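Local coordinates for protein probable thiosulfate sulfurtransferase (Thermus thermophilus, PDB 2EG4) that probably transfers sulfur from thiosulfate to cyanide and binds a zinc ion, at residues Leu82-Leu87 with Ala115-Asp120; Leu29-Pro34 with Cys76-Phe81; Val8-Arg13 with Leu58-Pro63; Gly184-Val189 with Gly208-Asn213. All coordinates share one frame; numbering follows the deposited sequence.

Interaction 1 of 4, residues Leu82-Leu87 with Ala115-Asp120; sequences LGLGGL and AKLRRD
L84 O, in the last turn of helix 73-84, draws two groups from the loop 115-120. R118 N donates a hydrogen bond to L84 O at 2.8 Å, and L117 CA adds a CA-H...O contact to that oxygen at 3.2 Å. One residue on, K116 N reaches G85 O at 2.9 Å. This is a worked case of a helix C terminus lending its carbonyls to a passing chain: a Schellman motif ends the helix at G86, where positive phi and the nearness of K116 O would make any CB clash. The R118 side chain curls back over the turn. Its bend at chi3 (-65°) sets NE 2.8 Å from G83 O in a weak, strongly bent bond. Cut back to an alanine, R118 would be likely to leave G83 O without this extra donor and the carbonyl-rich helix end without its nearby positive charge. E48 and T52 of helix 41-57 hold L117 N and A115 N by hydrogen bonds. The side chains of L84 and L117 cross obliquely beside the backbone bonds, with L84 CG 4.0 Å from L117 CD2.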
loop_
_atom_site.group_PDB
_atom_site.type_symbol
_atom_site.label_atom_id
_atom_site.label_comp_id
_atom_site.label_asym_id
_atom_site.label_seq_id
_atom_site.Cartn_x
_atom_site.Cartn_y
_atom_site.Cartn_z
ATOM N N LEU A 82 3.919 -6.232 -1.706
ATOM C CA LEU A 82 4.902 -6.944 -2.517
ATOM C C LEU A 82 6.256 -6.227 -2.518
ATOM O O LEU A 82 7.300 -6.881 -2.424
ATOM C CB LEU A 82 4.357 -7.147 -3.945
ATOM C CG LEU A 82 3.614 -8.479 -4.177
ATOM C CD1 LEU A 82 2.633 -8.744 -3.065
ATOM C CD2 LEU A 82 2.896 -8.478 -5.541
ATOM N N GLY A 83 6.238 -4.897 -2.603
ATOM C CA GLY A 83 7.481 -4.137 -2.591
ATOM C C GLY A 83 8.141 -4.210 -1.214
ATOM O O GLY A 83 9.365 -4.242 -1.078
ATOM N N LEU A 84 7.312 -4.221 -0.184
ATOM C CA LEU A 84 7.799 -4.312 1.200
ATOM C C LEU A 84 8.511 -5.649 1.440
ATOM O O LEU A 84 9.393 -5.755 2.302
ATOM C CB LEU A 84 6.617 -4.152 2.158
ATOM C CG LEU A 84 6.915 -4.294 3.664
ATOM C CD1 LEU A 84 7.872 -3.200 4.138
ATOM C CD2 LEU A 84 5.608 -4.212 4.428
ATOM N N GLY A 85 8.122 -6.666 0.678
ATOM C CA GLY A 85 8.751 -7.967 0.784
ATOM C C GLY A 85 10.019 -8.040 -0.045
ATOM O O GLY A 85 10.622 -9.112 -0.152
ATOM N N GLY A 86 10.397 -6.921 -0.665
ATOM C CA GLY A 86 11.620 -6.882 -1.455
ATOM C C GLY A 86 11.527 -7.102 -2.957
ATOM O O GLY A 86 12.551 -7.173 -3.639
ATOM N N LEU A 87 10.320 -7.252 -3.483
ATOM C CA LEU A 87 10.176 -7.433 -4.927
ATOM C C LEU A 87 10.216 -6.090 -5.632
ATOM O O LEU A 87 9.832 -5.073 -5.060
ATOM C CB LEU A 87 8.844 -8.098 -5.247
ATOM C CG LEU A 87 8.669 -9.549 -4.829
ATOM C CD1 LEU A 87 7.217 -9.960 -5.051
ATOM C CD2 LEU A 87 9.617 -10.419 -5.635
ATOM N N ALA A 115 11.170 -13.584 0.858
ATOM C CA ALA A 115 10.967 -12.167 1.107
ATOM C C ALA A 115 12.042 -11.621 2.034
ATOM O O ALA A 115 12.566 -12.340 2.878
ATOM C CB ALA A 115 9.583 -11.938 1.725
ATOM N N LYS A 116 12.362 -10.346 1.853
ATOM C CA LYS A 116 13.339 -9.637 2.678
ATOM C C LYS A 116 12.697 -8.275 2.917
ATOM O O LYS A 116 12.588 -7.461 1.990
ATOM C CB LYS A 116 14.663 -9.464 1.931
ATOM C CG LYS A 116 15.747 -8.789 2.749
ATOM C CD LYS A 116 16.153 -9.659 3.920
ATOM C CE LYS A 116 17.315 -9.058 4.686
ATOM N NZ LYS A 116 17.857 -10.011 5.697
ATOM N N LEU A 117 12.263 -8.013 4.147
ATOM C CA LEU A 117 11.594 -6.746 4.437
ATOM C C LEU A 117 12.340 -5.477 4.113
ATOM O O LEU A 117 13.488 -5.283 4.513
ATOM C CB LEU A 117 11.179 -6.647 5.904
ATOM C CG LEU A 117 9.960 -7.396 6.432
ATOM C CD1 LEU A 117 9.569 -6.764 7.771
ATOM C CD2 LEU A 117 8.788 -7.313 5.460
ATOM N N ARG A 118 11.652 -4.584 3.421
ATOM C CA ARG A 118 12.219 -3.294 3.082
ATOM C C ARG A 118 11.742 -2.357 4.191
ATOM O O ARG A 118 10.796 -1.601 4.002
ATOM C CB ARG A 118 11.685 -2.850 1.720
ATOM C CG ARG A 118 12.706 -2.126 0.878
ATOM C CD ARG A 118 12.173 -1.808 -0.509
ATOM N NE ARG A 118 11.910 -3.001 -1.305
ATOM C CZ ARG A 118 12.133 -3.078 -2.613
ATOM N NH1 ARG A 118 12.626 -2.028 -3.261
ATOM N NH2 ARG A 118 11.874 -4.199 -3.273
ATOM N N ARG A 119 12.386 -2.413 5.363
ATOM C CA ARG A 119 11.971 -1.581 6.487
ATOM C C ARG A 119 11.920 -0.110 6.134
ATOM O O ARG A 119 11.153 0.646 6.726
ATOM C CB ARG A 119 12.900 -1.768 7.702
ATOM C CG ARG A 119 12.602 -2.995 8.553
ATOM C CD ARG A 119 11.224 -2.915 9.215
ATOM N NE ARG A 119 11.122 -1.839 10.206
ATOM C CZ ARG A 119 11.718 -1.843 11.396
ATOM N NH1 ARG A 119 12.470 -2.871 11.768
ATOM N NH2 ARG A 119 11.567 -0.810 12.213
ATOM N N ASP A 120 12.735 0.294 5.164
ATOM C CA ASP A 120 12.770 1.696 4.755
ATOM C C ASP A 120 11.445 2.198 4.175
ATOM O O ASP A 120 11.164 3.401 4.175
ATOM C CB ASP A 120 13.924 1.945 3.756
ATOM C CG ASP A 120 13.955 0.951 2.605
ATOM O OD1 ASP A 120 14.167 -0.257 2.864
ATOM O OD2 ASP A 120 13.783 1.374 1.435
#

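Interaction 2 of 4, residues Leu29-Pro34 with Cys76-Phe81; sequences LDLSAP and CRTAFF
R77 reaches the loop 29-34 because its CG stands anti to the backbone N (chi1 -162°) and its chain runs extended to NE, while F81, its CG beside the backbone N (chi1 -84°), turns its ring toward the same guanidinium. The grip on P34 is end-on: R77 NH1 and R77 NH2 both donate to P34 O, each at 2.7 Å. R77 NH1 also bonds L31 O at 2.8 Å, in the carbonyl plane, so one nitrogen bridges two loop carbonyls. F81 CE2 lies 3.3 Å above one guanidinium face, offset toward its rim, limiting how the group can turn. A leucine in place of R77 would probably leave the carbonyls of L31 and P34 without these donors and set the loop end free to shift. L31 is held twice more: L31 N gives T78 OG1 a nearly straight bond of 2.9 Å, the hydroxyl itself donating to R74 O, and L31 CD1 packs 3.6 Å from F81 CB. The methyl T78 CG2 meets L29 CD2 at 3.7 Å. Within the loop, D30 OD1 accepts from both S32 N and S32 OG, the former making an Asx turn. R77 NE binds S193 O, whose neighbour H192 is a zinc ligand. The arrangement is thus a loop following a strand of one rhodanese-like domain, clamped to helix 73-84 by an arginine that also reaches the second domain.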
loop_
_atom_site.group_PDB
_atom_site.type_symbol
_atom_site.label_atom_id
_atom_site.label_comp_id
_atom_site.label_asym_id
_atom_site.label_seq_id
_atom_site.Cartn_x
_atom_site.Cartn_y
_atom_site.Cartn_z
ATOM N N LEU A 29 -4.574 -11.329 -6.957
ATOM C CA LEU A 29 -4.179 -11.034 -5.575
ATOM C C LEU A 29 -4.727 -9.677 -5.118
ATOM O O LEU A 29 -4.467 -8.665 -5.765
ATOM C CB LEU A 29 -2.661 -10.993 -5.423
ATOM C CG LEU A 29 -2.207 -10.740 -3.968
ATOM C CD1 LEU A 29 -2.645 -11.890 -3.042
ATOM C CD2 LEU A 29 -0.690 -10.561 -3.950
ATOM N N ASP A 30 -5.471 -9.680 -4.008
ATOM C CA ASP A 30 -5.982 -8.430 -3.411
ATOM C C ASP A 30 -5.675 -8.486 -1.908
ATOM O O ASP A 30 -6.279 -9.280 -1.163
ATOM C CB ASP A 30 -7.482 -8.272 -3.627
ATOM C CG ASP A 30 -8.025 -6.989 -2.986
ATOM O OD1 ASP A 30 -7.366 -6.454 -2.070
ATOM O OD2 ASP A 30 -9.105 -6.522 -3.380
ATOM N N LEU A 31 -4.705 -7.686 -1.460
ATOM C CA LEU A 31 -4.325 -7.691 -0.052
ATOM C C LEU A 31 -4.941 -6.575 0.778
ATOM O O LEU A 31 -4.314 -6.108 1.731
ATOM C CB LEU A 31 -2.800 -7.644 0.093
ATOM C CG LEU A 31 -2.100 -8.900 -0.418
ATOM C CD1 LEU A 31 -0.583 -8.773 -0.335
ATOM C CD2 LEU A 31 -2.642 -10.108 0.384
ATOM N N SER A 32 -6.161 -6.162 0.429
ATOM C CA SER A 32 -6.848 -5.105 1.195
ATOM C C SER A 32 -7.268 -5.540 2.604
ATOM O O SER A 32 -7.399 -4.718 3.525
ATOM C CB SER A 32 -8.135 -4.667 0.472
ATOM O OG SER A 32 -7.906 -4.133 -0.811
ATOM N N ALA A 33 -7.495 -6.832 2.777
ATOM C CA ALA A 33 -8.030 -7.348 4.039
ATOM C C ALA A 33 -7.232 -7.414 5.340
ATOM O O ALA A 33 -7.711 -6.979 6.389
ATOM C CB ALA A 33 -8.649 -8.710 3.778
ATOM N N PRO A 34 -6.027 -7.991 5.304
ATOM C CA PRO A 34 -5.214 -8.108 6.513
ATOM C C PRO A 34 -4.862 -6.808 7.221
ATOM O O PRO A 34 -4.201 -5.960 6.641
ATOM C CB PRO A 34 -3.944 -8.817 6.018
ATOM C CG PRO A 34 -4.376 -9.508 4.772
ATOM C CD PRO A 34 -5.305 -8.519 4.133
ATOM N N CYS A 76 -2.674 -0.247 -4.750
ATOM C CA CYS A 76 -1.509 0.268 -4.048
ATOM C C CYS A 76 -1.198 -0.445 -2.736
ATOM O O CYS A 76 -0.035 -0.643 -2.416
ATOM C CB CYS A 76 -1.678 1.764 -3.848
ATOM S SG CYS A 76 -1.711 2.672 -5.415
ATOM N N ARG A 77 -2.206 -0.879 -1.995
ATOM C CA ARG A 77 -1.865 -1.576 -0.749
ATOM C C ARG A 77 -1.255 -2.929 -1.102
ATOM O O ARG A 77 -0.308 -3.363 -0.471
ATOM C CB ARG A 77 -3.079 -1.777 0.152
ATOM C CG ARG A 77 -2.650 -2.092 1.607
ATOM C CD ARG A 77 -3.857 -2.495 2.471
ATOM N NE ARG A 77 -3.543 -2.536 3.907
ATOM C CZ ARG A 77 -3.659 -3.612 4.682
ATOM N NH1 ARG A 77 -4.078 -4.777 4.176
ATOM N NH2 ARG A 77 -3.404 -3.514 5.982
ATOM N N THR A 78 -1.769 -3.561 -2.155
ATOM C CA THR A 78 -1.216 -4.839 -2.561
ATOM C C THR A 78 0.213 -4.626 -3.078
ATOM O O THR A 78 1.111 -5.377 -2.707
ATOM C CB THR A 78 -2.119 -5.522 -3.622
ATOM O OG1 THR A 78 -3.451 -5.667 -3.081
ATOM C CG2 THR A 78 -1.591 -6.931 -3.945
ATOM N N ALA A 79 0.433 -3.606 -3.917
ATOM C CA ALA A 79 1.779 -3.337 -4.419
ATOM C C ALA A 79 2.719 -2.997 -3.272
ATOM O O ALA A 79 3.904 -3.343 -3.300
ATOM C CB ALA A 79 1.756 -2.186 -5.439
ATOM N N PHE A 80 2.179 -2.313 -2.275
ATOM C CA PHE A 80 2.969 -1.938 -1.115
ATOM C C PHE A 80 3.482 -3.188 -0.401
ATOM O O PHE A 80 4.656 -3.261 -0.044
ATOM C CB PHE A 80 2.166 -1.090 -0.143
ATOM C CG PHE A 80 2.983 -0.628 1.035
ATOM C CD1 PHE A 80 3.985 0.333 0.867
ATOM C CD2 PHE A 80 2.824 -1.227 2.281
ATOM C CE1 PHE A 80 4.819 0.682 1.926
ATOM C CE2 PHE A 80 3.660 -0.879 3.352
ATOM C CZ PHE A 80 4.654 0.071 3.169
ATOM N N PHE A 81 2.622 -4.170 -0.200
ATOM C CA PHE A 81 3.079 -5.401 0.451
ATOM C C PHE A 81 4.142 -6.116 -0.388
ATOM O O PHE A 81 5.144 -6.594 0.143
ATOM C CB PHE A 81 1.906 -6.370 0.665
ATOM C CG PHE A 81 1.108 -6.099 1.901
ATOM C CD1 PHE A 81 1.649 -6.363 3.160
ATOM C CD2 PHE A 81 -0.185 -5.629 1.817
ATOM C CE1 PHE A 81 0.887 -6.160 4.319
ATOM C CE2 PHE A 81 -0.970 -5.423 2.967
ATOM C CZ PHE A 81 -0.424 -5.693 4.229
#

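Interaction 3 of 4, residues Val8-Arg13 with Leu58-Pro63; sequences VLVDTR and LGLRSP
V8 meets both L60 and R61 and has by far the most surface buried in this contact, at the start of strand 8-11 in the parallel sheet of the first rhodanese-like domain. The segment 58-63 joins helix 41-57, which ends in a Schellman motif at G59, to strand 64-67, the direct neighbour of strand 8-11. The two branches of V8 divide the work. CG1 stands anti to the backbone N (chi1 171°) and reaches L60 CD2 at 3.7 Å, while CG2, beside the backbone N, is directed at R61. The L60 side chain crosses that of V8 at about a right angle, and its CD2 branch also touches V10 CG2 at 3.9 Å, so one methyl is wedged between two valines two residues apart. Such alternation is the ordinary outcome of a strand whose every second side chain faces the same way. The other branch of L60, CD1, touches L82 of helix 73-84, which makes this leucine a link between strand, loop and helix. The backbone adds one bond at the place where the loop becomes a strand: V8 N donates to P63 O at 3.0 Å, just after a cis peptide bond, and V65 carries the pairing onward. R61, whose NH1 is hydrogen-bonded to D6 O, starts from the crowded position between its backbone N and carbonyl carbon (chi1 52°) and then runs extended. Its guanidinium lies flat against the valine, with V8 CG2 3.7 Å above the plane and over its centre.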
loop_
_atom_site.group_PDB
_atom_site.type_symbol
_atom_site.label_atom_id
_atom_site.label_comp_id
_atom_site.label_asym_id
_atom_site.label_seq_id
_atom_site.Cartn_x
_atom_site.Cartn_y
_atom_site.Cartn_z
ATOM N N VAL A 8 6.129 -10.861 -13.810
ATOM C CA VAL A 8 5.041 -11.716 -13.389
ATOM C C VAL A 8 3.961 -10.665 -13.198
ATOM O O VAL A 8 4.194 -9.616 -12.581
ATOM C CB VAL A 8 5.307 -12.430 -12.053
ATOM C CG1 VAL A 8 4.027 -13.119 -11.577
ATOM C CG2 VAL A 8 6.399 -13.489 -12.247
ATOM N N LEU A 9 2.791 -10.941 -13.747
ATOM C CA LEU A 9 1.677 -10.010 -13.647
ATOM C C LEU A 9 0.750 -10.383 -12.490
ATOM O O LEU A 9 0.448 -11.548 -12.283
ATOM C CB LEU A 9 0.889 -10.046 -14.960
ATOM C CG LEU A 9 1.696 -9.587 -16.170
ATOM C CD1 LEU A 9 0.977 -9.969 -17.473
ATOM C CD2 LEU A 9 1.907 -8.107 -16.082
ATOM N N VAL A 10 0.313 -9.368 -11.741
ATOM C CA VAL A 10 -0.609 -9.542 -10.616
ATOM C C VAL A 10 -1.789 -8.592 -10.833
ATOM O O VAL A 10 -1.613 -7.394 -10.959
ATOM C CB VAL A 10 0.084 -9.229 -9.271
ATOM C CG1 VAL A 10 -0.937 -9.261 -8.109
ATOM C CG2 VAL A 10 1.198 -10.266 -9.058
ATOM N N ASP A 11 -2.981 -9.180 -10.879
ATOM C CA ASP A 11 -4.257 -8.498 -11.124
ATOM C C ASP A 11 -4.913 -8.265 -9.756
ATOM O O ASP A 11 -5.278 -9.236 -9.086
ATOM C CB ASP A 11 -5.106 -9.468 -11.956
ATOM C CG ASP A 11 -6.386 -8.853 -12.498
ATOM O OD1 ASP A 11 -6.982 -7.972 -11.836
ATOM O OD2 ASP A 11 -6.801 -9.295 -13.604
ATOM N N THR A 12 -5.087 -7.002 -9.348
ATOM C CA THR A 12 -5.669 -6.730 -8.021
ATOM C C THR A 12 -7.171 -6.447 -8.025
ATOM O O THR A 12 -7.735 -6.016 -7.022
ATOM C CB THR A 12 -4.907 -5.570 -7.332
ATOM O OG1 THR A 12 -5.186 -4.327 -7.985
ATOM C CG2 THR A 12 -3.413 -5.800 -7.458
ATOM N N ARG A 13 -7.828 -6.696 -9.152
ATOM C CA ARG A 13 -9.263 -6.471 -9.250
ATOM C C ARG A 13 -10.031 -7.549 -8.499
ATOM O O ARG A 13 -9.477 -8.589 -8.136
ATOM C CB ARG A 13 -9.694 -6.499 -10.726
ATOM C CG ARG A 13 -9.029 -5.410 -11.562
ATOM C CD ARG A 13 -9.460 -5.552 -13.038
ATOM N NE ARG A 13 -8.985 -6.831 -13.586
ATOM C CZ ARG A 13 -9.501 -7.426 -14.662
ATOM N NH1 ARG A 13 -10.520 -6.867 -15.317
ATOM N NH2 ARG A 13 -9.013 -8.586 -15.081
ATOM N N LEU A 58 2.438 -18.097 -5.166
ATOM C CA LEU A 58 2.011 -17.444 -6.422
ATOM C C LEU A 58 3.087 -17.454 -7.508
ATOM O O LEU A 58 2.872 -16.965 -8.628
ATOM C CB LEU A 58 1.593 -15.995 -6.158
ATOM C CG LEU A 58 0.296 -15.812 -5.376
ATOM C CD1 LEU A 58 -0.069 -14.327 -5.348
ATOM C CD2 LEU A 58 -0.819 -16.602 -6.010
ATOM N N GLY A 59 4.247 -18.011 -7.183
ATOM C CA GLY A 59 5.333 -18.051 -8.148
ATOM C C GLY A 59 5.801 -16.658 -8.522
ATOM O O GLY A 59 6.087 -16.376 -9.690
ATOM N N LEU A 60 5.872 -15.780 -7.522
ATOM C CA LEU A 60 6.299 -14.408 -7.721
ATOM C C LEU A 60 7.811 -14.286 -7.695
ATOM O O LEU A 60 8.507 -15.062 -7.024
ATOM C CB LEU A 60 5.707 -13.499 -6.647
ATOM C CG LEU A 60 4.194 -13.427 -6.505
ATOM C CD1 LEU A 60 3.827 -12.341 -5.492
ATOM C CD2 LEU A 60 3.586 -13.105 -7.867
ATOM N N ARG A 61 8.303 -13.300 -8.432
ATOM C CA ARG A 61 9.725 -13.002 -8.547
ATOM C C ARG A 61 9.814 -11.659 -9.260
ATOM O O ARG A 61 8.925 -11.319 -10.047
ATOM C CB ARG A 61 10.419 -14.066 -9.387
ATOM C CG ARG A 61 9.744 -14.289 -10.727
ATOM C CD ARG A 61 10.603 -15.101 -11.673
ATOM N NE ARG A 61 9.978 -15.220 -12.988
ATOM C CZ ARG A 61 9.684 -14.187 -13.771
ATOM N NH1 ARG A 61 9.961 -12.948 -13.374
ATOM N NH2 ARG A 61 9.103 -14.391 -14.948
ATOM N N SER A 62 10.863 -10.890 -8.989
ATOM C CA SER A 62 11.022 -9.594 -9.641
ATOM C C SER A 62 11.293 -9.767 -11.131
ATOM O O SER A 62 12.009 -10.688 -11.543
ATOM C CB SER A 62 12.176 -8.812 -9.034
ATOM O OG SER A 62 11.944 -8.520 -7.676
ATOM N N PRO A 63 10.743 -8.871 -11.963
ATOM C CA PRO A 63 9.903 -7.738 -11.570
ATOM C C PRO A 63 8.441 -8.153 -11.586
ATOM O O PRO A 63 8.052 -9.075 -12.309
ATOM C CB PRO A 63 10.204 -6.712 -12.653
ATOM C CG PRO A 63 10.266 -7.589 -13.874
ATOM C CD PRO A 63 11.080 -8.795 -13.399
#

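Interaction 4 of 4, residues Gly184-Val189 with Gly208-Asn213; sequences GQEVGV and GVRARN
E186 lies between R210 and R212 on one side of the sheet yet forms a salt bridge with neither across the contact; waters bridge them instead. One water donates to E186 OE2 at 2.6 Å and accepts a weak bond from R210 NH1. Another donates to E186 OE1 and takes a bond from R212 NH1, 2.6 Å from the water oxygen. The bend of E186 at chi2 (-72°) sets the carboxylate over the neighbouring strand, with OE2 3.3 Å from R210 CD. The R210 guanidinium meanwhile has G184 O over one face. Beneath this layer runs a parallel ladder: V187 N bonds R210 O, R212 N bonds V187 O at 2.9 Å, and V189 N bonds R212 O at 3.0 Å. The strands belong to the beta-alpha-beta unit 186-190, 195-206, 210-213, and the face of V187 and V189 is buried. There V187 CG2 and V209 CG1 press together at 3.3 Å, tighter than usual van der Waals contact. R212 NH2 is taken up by L122 O and by a salt bridge to E127. The attraction across the polar face is therefore probably screened by water, leaving the backbone bonds to set the register.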
loop_
_atom_site.group_PDB
_atom_site.type_symbol
_atom_site.label_atom_id
_atom_site.label_comp_id
_atom_site.label_asym_id
_atom_site.label_seq_id
_atom_site.Cartn_x
_atom_site.Cartn_y
_atom_site.Cartn_z
ATOM N N GLY A 184 13.356 14.534 -1.777
ATOM C CA GLY A 184 14.257 14.164 -0.708
ATOM C C GLY A 184 13.711 14.302 0.696
ATOM O O GLY A 184 14.306 13.773 1.631
ATOM N N GLN A 185 12.591 15.004 0.850
ATOM C CA GLN A 185 11.976 15.207 2.156
ATOM C C GLN A 185 11.325 13.954 2.728
ATOM O O GLN A 185 10.629 13.232 2.014
ATOM C CB GLN A 185 10.916 16.311 2.077
ATOM C CG GLN A 185 10.292 16.655 3.418
ATOM C CD GLN A 185 9.587 17.997 3.405
ATOM O OE1 GLN A 185 9.567 18.689 2.386
ATOM N NE2 GLN A 185 9.005 18.376 4.543
ATOM N N GLU A 186 11.553 13.719 4.019
ATOM C CA GLU A 186 10.982 12.573 4.723
ATOM C C GLU A 186 9.537 12.884 5.081
ATOM O O GLU A 186 9.254 13.847 5.795
ATOM C CB GLU A 186 11.749 12.295 6.016
ATOM C CG GLU A 186 13.146 11.756 5.821
ATOM C CD GLU A 186 13.155 10.320 5.323
ATOM O OE1 GLU A 186 12.244 9.548 5.709
ATOM O OE2 GLU A 186 14.076 9.968 4.559
ATOM N N VAL A 187 8.622 12.057 4.602
ATOM C CA VAL A 187 7.210 12.273 4.878
ATOM C C VAL A 187 6.597 10.935 5.236
ATOM O O VAL A 187 6.871 9.940 4.577
ATOM C CB VAL A 187 6.485 12.808 3.635
ATOM C CG1 VAL A 187 5.032 13.153 3.980
ATOM C CG2 VAL A 187 7.223 14.028 3.095
ATOM N N GLY A 188 5.801 10.920 6.291
ATOM C CA GLY A 188 5.136 9.694 6.689
ATOM C C GLY A 188 3.686 9.865 6.280
ATOM O O GLY A 188 3.173 10.986 6.232
ATOM N N VAL A 189 3.034 8.766 5.923
ATOM C CA VAL A 189 1.638 8.839 5.545
ATOM C C VAL A 189 0.872 7.732 6.238
ATOM O O VAL A 189 1.407 6.647 6.446
ATOM C CB VAL A 189 1.436 8.688 4.010
ATOM C CG1 VAL A 189 1.892 9.964 3.291
ATOM C CG2 VAL A 189 2.212 7.514 3.485
ATOM N N GLY A 208 9.703 12.052 -6.024
ATOM C CA GLY A 208 10.989 12.203 -5.366
ATOM C C GLY A 208 10.995 12.378 -3.861
ATOM O O GLY A 208 12.064 12.540 -3.264
ATOM N N VAL A 209 9.815 12.349 -3.250
ATOM C CA VAL A 209 9.692 12.497 -1.800
ATOM C C VAL A 209 9.928 11.157 -1.103
ATOM O O VAL A 209 9.457 10.124 -1.566
ATOM C CB VAL A 209 8.290 13.023 -1.433
ATOM C CG1 VAL A 209 8.060 12.907 0.064
ATOM C CG2 VAL A 209 8.154 14.473 -1.892
ATOM N N ARG A 210 10.669 11.175 0.001
ATOM C CA ARG A 210 10.945 9.945 0.731
ATOM C C ARG A 210 9.776 9.607 1.655
ATOM O O ARG A 210 9.839 9.756 2.888
ATOM C CB ARG A 210 12.251 10.088 1.513
ATOM C CG ARG A 210 13.479 10.176 0.591
ATOM C CD ARG A 210 14.760 10.492 1.355
ATOM N NE ARG A 210 15.878 10.740 0.446
ATOM C CZ ARG A 210 16.962 11.443 0.769
ATOM N NH1 ARG A 210 17.077 11.970 1.984
ATOM N NH2 ARG A 210 17.924 11.635 -0.124
ATOM N N ALA A 211 8.694 9.154 1.044
ATOM C CA ALA A 211 7.503 8.788 1.805
ATOM C C ALA A 211 7.623 7.375 2.403
ATOM O O ALA A 211 8.172 6.472 1.785
ATOM C CB ALA A 211 6.277 8.874 0.907
ATOM N N ARG A 212 7.115 7.207 3.621
ATOM C CA ARG A 212 7.141 5.919 4.326
ATOM C C ARG A 212 5.715 5.718 4.803
ATOM O O ARG A 212 5.085 6.652 5.295
ATOM C CB ARG A 212 8.066 5.972 5.538
ATOM C CG ARG A 212 9.526 6.183 5.219
ATOM C CD ARG A 212 10.276 6.403 6.523
ATOM N NE ARG A 212 10.193 5.230 7.386
ATOM C CZ ARG A 212 10.655 5.184 8.632
ATOM N NH1 ARG A 212 11.233 6.251 9.170
ATOM N NH2 ARG A 212 10.547 4.067 9.340
ATOM N N ASN A 213 5.222 4.488 4.685
ATOM C CA ASN A 213 3.833 4.154 4.996
ATOM C C ASN A 213 3.628 3.520 6.364
ATOM O O ASN A 213 4.220 2.490 6.654
ATOM C CB ASN A 213 3.337 3.185 3.892
ATOM C CG ASN A 213 1.812 2.976 3.875
ATOM O OD1 ASN A 213 1.309 1.987 3.292
ATOM N ND2 ASN A 213 1.084 3.886 4.450
HETATM O O HOH W 1 9.522 9.310 5.924
HETATM O O HOH W 2 16.450 11.065 4.646
HETATM O O HOH W 3 12.616 8.227 8.179
#

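From the N terminus, strand 8-11 opens interaction 3 and the loop 29-34 opens interaction 2 before 58-63 closes interaction 3 and 76-81 closes interaction 2, so these two cross. They touch where L29 N approaches D11 O in a probable hydrogen bond. Interaction 1 begins at once, on the same helix 73-84, and closes its loop when 115-120 returns to the helix end; L82 packs on L29 of interaction 2, and L87 on S62 of interaction 3. Interaction 4 follows in series, closing the crossover through helix 195-206 within the second rhodanese-like domain. It touches interaction 2, in the first domain, through F80 against N213, and interaction 1 through D120 against R212, but does not touch interaction 3.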